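WGR domain-containing protein (Bacteroides fragilis, PDB 2RA8) is of unknown function but joins a WGR domain, a type often found in nucleic-acid-related proteins, to a leucine-rich repeat domain. Local coordinates at residues A[268-271]-A[272-276]; A[123-126]-A[127-131]. All blocks are in the same frame, centred on the assembly; numbering follows the deposited sequence.

Contact 1: residues A[268-271]-A[272-276]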
ATOM      1  N   VAL A 268       1.992  -2.330  27.612  1.00 28.37           N
ATOM      2  CA  VAL A 268       2.371  -0.953  27.296  1.00 22.32           C
ATOM      3  C   VAL A 268       1.341   0.009  27.828  1.00 24.42           C
ATOM      4  O   VAL A 268       1.673   1.112  28.281  1.00 26.08           O
ATOM      5  CB  VAL A 268       2.563  -0.769  25.752  1.00 23.29           C
ATOM      6  CG1 VAL A 268       2.941   0.669  25.416  1.00 21.26           C
ATOM      7  CG2 VAL A 268       3.645  -1.726  25.250  1.00 17.20           C
ATOM      8  N   VAL A 269       0.079  -0.403  27.801  1.00 28.40           N
ATOM      9  CA  VAL A 269      -0.985   0.440  28.316  1.00 26.09           C
ATOM     10  C   VAL A 269      -0.740   0.686  29.788  1.00 24.02           C
ATOM     11  O   VAL A 269      -0.904   1.801  30.281  1.00 36.01           O
ATOM     12  CB  VAL A 269      -2.366  -0.226  28.133  1.00 25.63           C
ATOM     13  CG1 VAL A 269      -3.463   0.668  28.708  1.00 25.54           C
ATOM     14  CG2 VAL A 269      -2.615  -0.507  26.662  1.00 26.21           C
ATOM     15  N   GLU A 270      -0.335  -0.363  30.498  1.00 30.97           N
ATOM     16  CA  GLU A 270      -0.061  -0.254  31.924  1.00 29.72           C
ATOM     17  C   GLU A 270       1.070   0.733  32.174  1.00 27.70           C
ATOM     18  O   GLU A 270       0.992   1.575  33.071  1.00 25.83           O
ATOM     19  CB  GLU A 270       0.323  -1.626  32.497  1.00 36.00           C
ATOM     20  CG  GLU A 270       0.481  -1.634  34.008  1.00 49.84           C
ATOM     21  CD  GLU A 270       1.187  -2.879  34.523  1.00 56.98           C
ATOM     22  OE1 GLU A 270       0.713  -3.995  34.221  1.00 66.48           O
ATOM     23  OE2 GLU A 270       2.214  -2.737  35.229  1.00 47.51           O
HETATM   24  N   MSE A 271       2.128   0.636  31.375  1.00 32.08           N
HETATM   25  CA  MSE A 271       3.274   1.530  31.518  1.00 32.44           C
HETATM   26  C   MSE A 271       2.857   2.965  31.430  1.00 36.38           C
HETATM   27  O   MSE A 271       3.284   3.798  32.235  1.00 36.55           O
HETATM   28  CB  MSE A 271       4.307   1.246  30.438  1.00 28.68           C
HETATM   29  CG  MSE A 271       4.882  -0.142  30.525  1.00 30.56           C
HETATM   30 SE   MSE A 271       6.326  -0.421  29.283  1.00 48.53          SE
HETATM   31  CE  MSE A 271       6.588  -2.297  29.592  1.00 29.64           C
ATOM     32  N   PHE A 272       2.019   3.270  30.441  1.00 24.80           N
ATOM     33  CA  PHE A 272       1.531   4.627  30.268  1.00 27.49           C
ATOM     34  C   PHE A 272       0.797   5.085  31.503  1.00 32.03           C
ATOM     35  O   PHE A 272       1.146   6.102  32.105  1.00 32.93           O
ATOM     36  CB  PHE A 272       0.585   4.717  29.056  1.00 33.15           C
ATOM     37  CG  PHE A 272       1.290   4.948  27.744  1.00 34.29           C
ATOM     38  CD1 PHE A 272       1.788   6.205  27.417  1.00 35.97           C
ATOM     39  CD2 PHE A 272       1.467   3.907  26.842  1.00 19.17           C
ATOM     40  CE1 PHE A 272       2.450   6.415  26.210  1.00 15.60           C
ATOM     41  CE2 PHE A 272       2.129   4.116  25.637  1.00 16.21           C
ATOM     42  CZ  PHE A 272       2.617   5.370  25.327  1.00 26.09           C
ATOM     43  N   LEU A 273      -0.217   4.320  31.900  1.00 34.99           N
ATOM     44  CA  LEU A 273      -1.048   4.679  33.048  1.00 32.83           C
ATOM     45  C   LEU A 273      -0.328   4.890  34.347  1.00 35.72           C
ATOM     46  O   LEU A 273      -0.721   5.747  35.132  1.00 28.18           O
ATOM     47  CB  LEU A 273      -2.160   3.641  33.243  1.00 30.26           C
ATOM     48  CG  LEU A 273      -3.149   3.497  32.072  1.00 25.51           C
ATOM     49  CD1 LEU A 273      -4.121   2.371  32.344  1.00 22.55           C
ATOM     50  CD2 LEU A 273      -3.898   4.797  31.865  1.00 21.18           C
ATOM     51  N   GLU A 274       0.740   4.135  34.583  1.00 33.13           N
ATOM     52  CA  GLU A 274       1.488   4.254  35.831  1.00 33.42           C
ATOM     53  C   GLU A 274       2.643   5.218  35.781  1.00 38.43           C
ATOM     54  O   GLU A 274       3.306   5.440  36.795  1.00 39.39           O
ATOM     55  CB  GLU A 274       2.029   2.891  36.240  1.00 34.50           C
ATOM     56  CG  GLU A 274       2.955   2.285  35.203  1.00 36.05           C
ATOM     57  CD  GLU A 274       3.408   0.885  35.564  1.00 46.96           C
ATOM     58  OE1 GLU A 274       2.590   0.112  36.110  1.00 51.83           O
ATOM     59  OE2 GLU A 274       4.577   0.552  35.283  1.00 33.02           O
ATOM     60  N   SER A 275       2.890   5.806  34.614  1.00 31.49           N
ATOM     61  CA  SER A 275       4.015   6.722  34.436  1.00 31.93           C
ATOM     62  C   SER A 275       3.773   8.166  34.819  1.00 27.07           C
ATOM     63  O   SER A 275       2.639   8.655  34.802  1.00 29.05           O
ATOM     64  CB  SER A 275       4.485   6.668  32.978  1.00 30.53           C
ATOM     65  OG  SER A 275       5.576   7.545  32.752  1.00 48.23           O
ATOM     66  N   ASP A 276       4.853   8.865  35.157  1.00 28.82           N
ATOM     67  CA  ASP A 276       4.744  10.265  35.522  1.00 33.73           C
ATOM     68  C   ASP A 276       4.850  11.125  34.285  1.00 29.23           C
ATOM     69  O   ASP A 276       4.659  12.335  34.346  1.00 38.67           O
ATOM     70  CB  ASP A 276       5.834  10.642  36.538  1.00 32.65           C
ATOM     71  CG  ASP A 276       7.225  10.673  35.930  1.00 41.28           C
ATOM     72  OD1 ASP A 276       7.423  10.117  34.830  1.00 39.15           O
ATOM     73  OD2 ASP A 276       8.126  11.254  36.569  1.00 40.59           O
TER

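Contact 2: residues A[123-126]-A[127-131]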
ATOM      1  N   ASP A 123      26.573  -4.430   4.488  1.00 30.12           N
ATOM      2  CA  ASP A 123      25.887  -3.594   5.467  1.00 27.56           C
ATOM      3  C   ASP A 123      25.956  -2.210   4.871  1.00 33.59           C
ATOM      4  O   ASP A 123      26.373  -2.062   3.722  1.00 29.93           O
ATOM      5  CB  ASP A 123      26.568  -3.629   6.848  1.00 36.08           C
ATOM      6  CG  ASP A 123      28.073  -3.393   6.786  1.00 29.62           C
ATOM      7  OD1 ASP A 123      28.547  -2.666   5.887  1.00 39.12           O
ATOM      8  OD2 ASP A 123      28.786  -3.930   7.662  1.00 39.05           O
ATOM      9  N   CYS A 124      25.566  -1.180   5.612  1.00 24.97           N
ATOM     10  CA  CYS A 124      25.601   0.161   5.033  1.00 30.43           C
ATOM     11  C   CYS A 124      26.823   0.944   5.426  1.00 34.56           C
ATOM     12  O   CYS A 124      26.780   2.174   5.518  1.00 32.84           O
ATOM     13  CB  CYS A 124      24.337   0.930   5.429  1.00 38.85           C
ATOM     14  SG  CYS A 124      23.982   0.879   7.193  1.00 32.90           S
ATOM     15  N   SER A 125      27.931   0.236   5.637  1.00 27.78           N
ATOM     16  CA  SER A 125      29.197   0.861   6.038  1.00 22.31           C
ATOM     17  C   SER A 125      29.722   1.938   5.115  1.00 23.40           C
ATOM     18  O   SER A 125      30.261   2.950   5.580  1.00 21.69           O
ATOM     19  CB  SER A 125      30.282  -0.204   6.196  1.00 22.81           C
ATOM     20  OG  SER A 125      30.651  -0.319   7.556  1.00 36.84           O
ATOM     21  N   ASP A 126      29.598   1.722   3.807  1.00 22.19           N
ATOM     22  CA  ASP A 126      30.067   2.691   2.820  1.00 27.91           C
ATOM     23  C   ASP A 126      29.339   3.991   2.962  1.00 27.14           C
ATOM     24  O   ASP A 126      29.927   5.067   2.832  1.00 30.19           O
ATOM     25  CB  ASP A 126      29.846   2.165   1.398  1.00 24.39           C
ATOM     26  CG  ASP A 126      30.941   1.231   0.945  1.00 48.41           C
ATOM     27  OD1 ASP A 126      31.347   0.357   1.739  1.00 41.22           O
ATOM     28  OD2 ASP A 126      31.387   1.366  -0.214  1.00 56.71           O
ATOM     29  N   ILE A 127      28.039   3.891   3.225  1.00 19.90           N
ATOM     30  CA  ILE A 127      27.186   5.060   3.377  1.00 19.90           C
ATOM     31  C   ILE A 127      27.546   5.792   4.655  1.00 19.90           C
ATOM     32  O   ILE A 127      27.761   7.005   4.647  1.00 25.43           O
ATOM     33  CB  ILE A 127      25.707   4.637   3.410  1.00 19.90           C
ATOM     34  CG1 ILE A 127      25.418   3.648   2.247  1.00 19.90           C
ATOM     35  CG2 ILE A 127      24.817   5.858   3.325  1.00 19.90           C
ATOM     36  CD1 ILE A 127      25.707   4.208   0.861  1.00 19.90           C
ATOM     37  N   ALA A 128      27.624   5.065   5.763  1.00 20.05           N
ATOM     38  CA  ALA A 128      27.977   5.699   7.029  1.00 27.07           C
ATOM     39  C   ALA A 128      29.350   6.343   6.934  1.00 31.99           C
ATOM     40  O   ALA A 128      29.535   7.490   7.347  1.00 25.50           O
ATOM     41  CB  ALA A 128      27.953   4.685   8.151  1.00 23.40           C
ATOM     42  N   ASP A 129      30.315   5.603   6.388  1.00 25.52           N
ATOM     43  CA  ASP A 129      31.683   6.093   6.237  1.00 25.34           C
ATOM     44  C   ASP A 129      31.740   7.262   5.292  1.00 28.18           C
ATOM     45  O   ASP A 129      32.400   8.271   5.574  1.00 30.82           O
ATOM     46  CB  ASP A 129      32.597   4.980   5.714  1.00 36.86           C
ATOM     47  CG  ASP A 129      32.921   3.940   6.777  1.00 45.91           C
ATOM     48  OD1 ASP A 129      32.008   3.559   7.543  1.00 44.95           O
ATOM     49  OD2 ASP A 129      34.087   3.497   6.839  1.00 64.24           O
ATOM     50  N   GLY A 130      31.047   7.133   4.164  1.00 22.29           N
ATOM     51  CA  GLY A 130      31.019   8.206   3.187  1.00 22.44           C
ATOM     52  C   GLY A 130      30.514   9.506   3.789  1.00 25.86           C
ATOM     53  O   GLY A 130      31.092  10.568   3.557  1.00 29.65           O
ATOM     54  N   ILE A 131      29.439   9.436   4.568  1.00 23.77           N
ATOM     55  CA  ILE A 131      28.892  10.640   5.187  1.00 29.01           C
ATOM     56  C   ILE A 131      29.868  11.216   6.193  1.00 31.52           C
ATOM     57  O   ILE A 131      30.151  12.412   6.177  1.00 36.33           O
ATOM     58  CB  ILE A 131      27.528  10.344   5.882  1.00 23.69           C
ATOM     59  CG1 ILE A 131      26.439  10.124   4.820  1.00 20.52           C
ATOM     60  CG2 ILE A 131      27.146  11.501   6.804  1.00 26.15           C
ATOM     61  CD1 ILE A 131      25.125   9.545   5.383  1.00 10.17           C
TER
HETATM   62  O   HOH W   1      30.240   2.111   9.123  1.00 33.63           O

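Contact 1: residues A[268-271]-A[272-276]
The last turns of helix 265-274, in the beta-alpha-beta unit of strands 256-260 and 283-285, bring V268 against F272, V269 against L273 and E270 against E274. Each pair is four residues apart. The backbone is held by three alpha-helical hydrogen bonds. F272 N donates to V268 O at 3.1 Å, L273 N to V269 O at 3.1 Å and E274 N to E270 O at 3.0 Å. The middle one is nearly straight, with an N-H...O angle of 176°. S275 N then bonds F272 O, three residues back.

V268 and F272 point the same way. CG1 of V268 lies anti to its backbone N (chi1 179°), and this carries it along the helix to CE2 of F272 at 3.5 Å. Both side chains face strand 256-260, V268 on I259 and F272 on L257. The F272 ring also makes an edge-to-face contact with F246. V269 and L273 lie alongside each other more loosely, with V269 CG1 and L273 CD1 4.1 Å apart. Both reach L298 of helix 293-300.

The more polar side has two acidic groups. E270 OE2 and E274 OE1 come to 3.0 Å, and their carboxylate planes are turned 55° apart. R243 makes a salt bridge to E270 OE2 and a long, weak ion pair to E274 OE2. Its positive charge probably offsets the repulsion between the two acids. S275 OG bonds F246 O and I277 N. One helix side thus packs on the parallel sheet, another meets the next helix, and a third carries charge. This division is typical of an amphipathic helix in a leucine-rich repeat fold.

Contact 2: residues A[123-126]-A[127-131]
C124 is the N-cap of helix 125-132, and its carbonyl meets A128 in the first turn. An Asx turn spans the N-cap: D123 OD1 accepts from S125 N at 3.0 Å. The amide comes from above the carboxylate plane, 49° out of it.

Backbone bonds build the turn. A128 N donates to C124 O at 3.0 Å, and I127 N makes a weak second bond to the same oxygen. D129 N reaches S125 O at 2.8 Å. G130 N reaches D126 O at 2.7 Å.

Apolar contact lies on the inner side. C124 CB and I127 CG1 are 4.3 Å apart, a loose approach. With chi1 at -48°, I127 CG1 lies beside its own backbone N and turns back toward C124. Both residues touch W146 of strand 143-146, and I127 also meets L96 and M97 of helix 96-102. A128 rests on V167 of helix 165-169.

D126 and D129 are exposed to solvent. Like D123 they sit near the helix N terminus, where the helix dipole would probably favour negative charge. The side chains of S125 and D129 do not bond directly. A water bridges them, donating to D129 OD1 at 2.8 Å and lying 2.9 Å from S125 OG.

In the fold
The chain starts with the antiparallel sheet of the WGR domain and continues into the long parallel sheet of the leucine-rich repeat fold. Contact 2 comes first, where the chain enters helix 125-132 between strands 111-114 and 143-146. Contact 1 follows much later, where it leaves helix 265-274 between strands 256-260 and 283-285. Each is local to one helix and closes no long loop. They are in series, neither nested nor crossed. The centres of contacts 1 and 2 are about 38 Å apart. The nearest atoms of contacts 1 and 2 are about 27 Å apart, with no touch. Contact 2 ties its helix to strand 143-146 and two flanking helices; contact 1 ties its helix to strand 256-260 and helix 293-300.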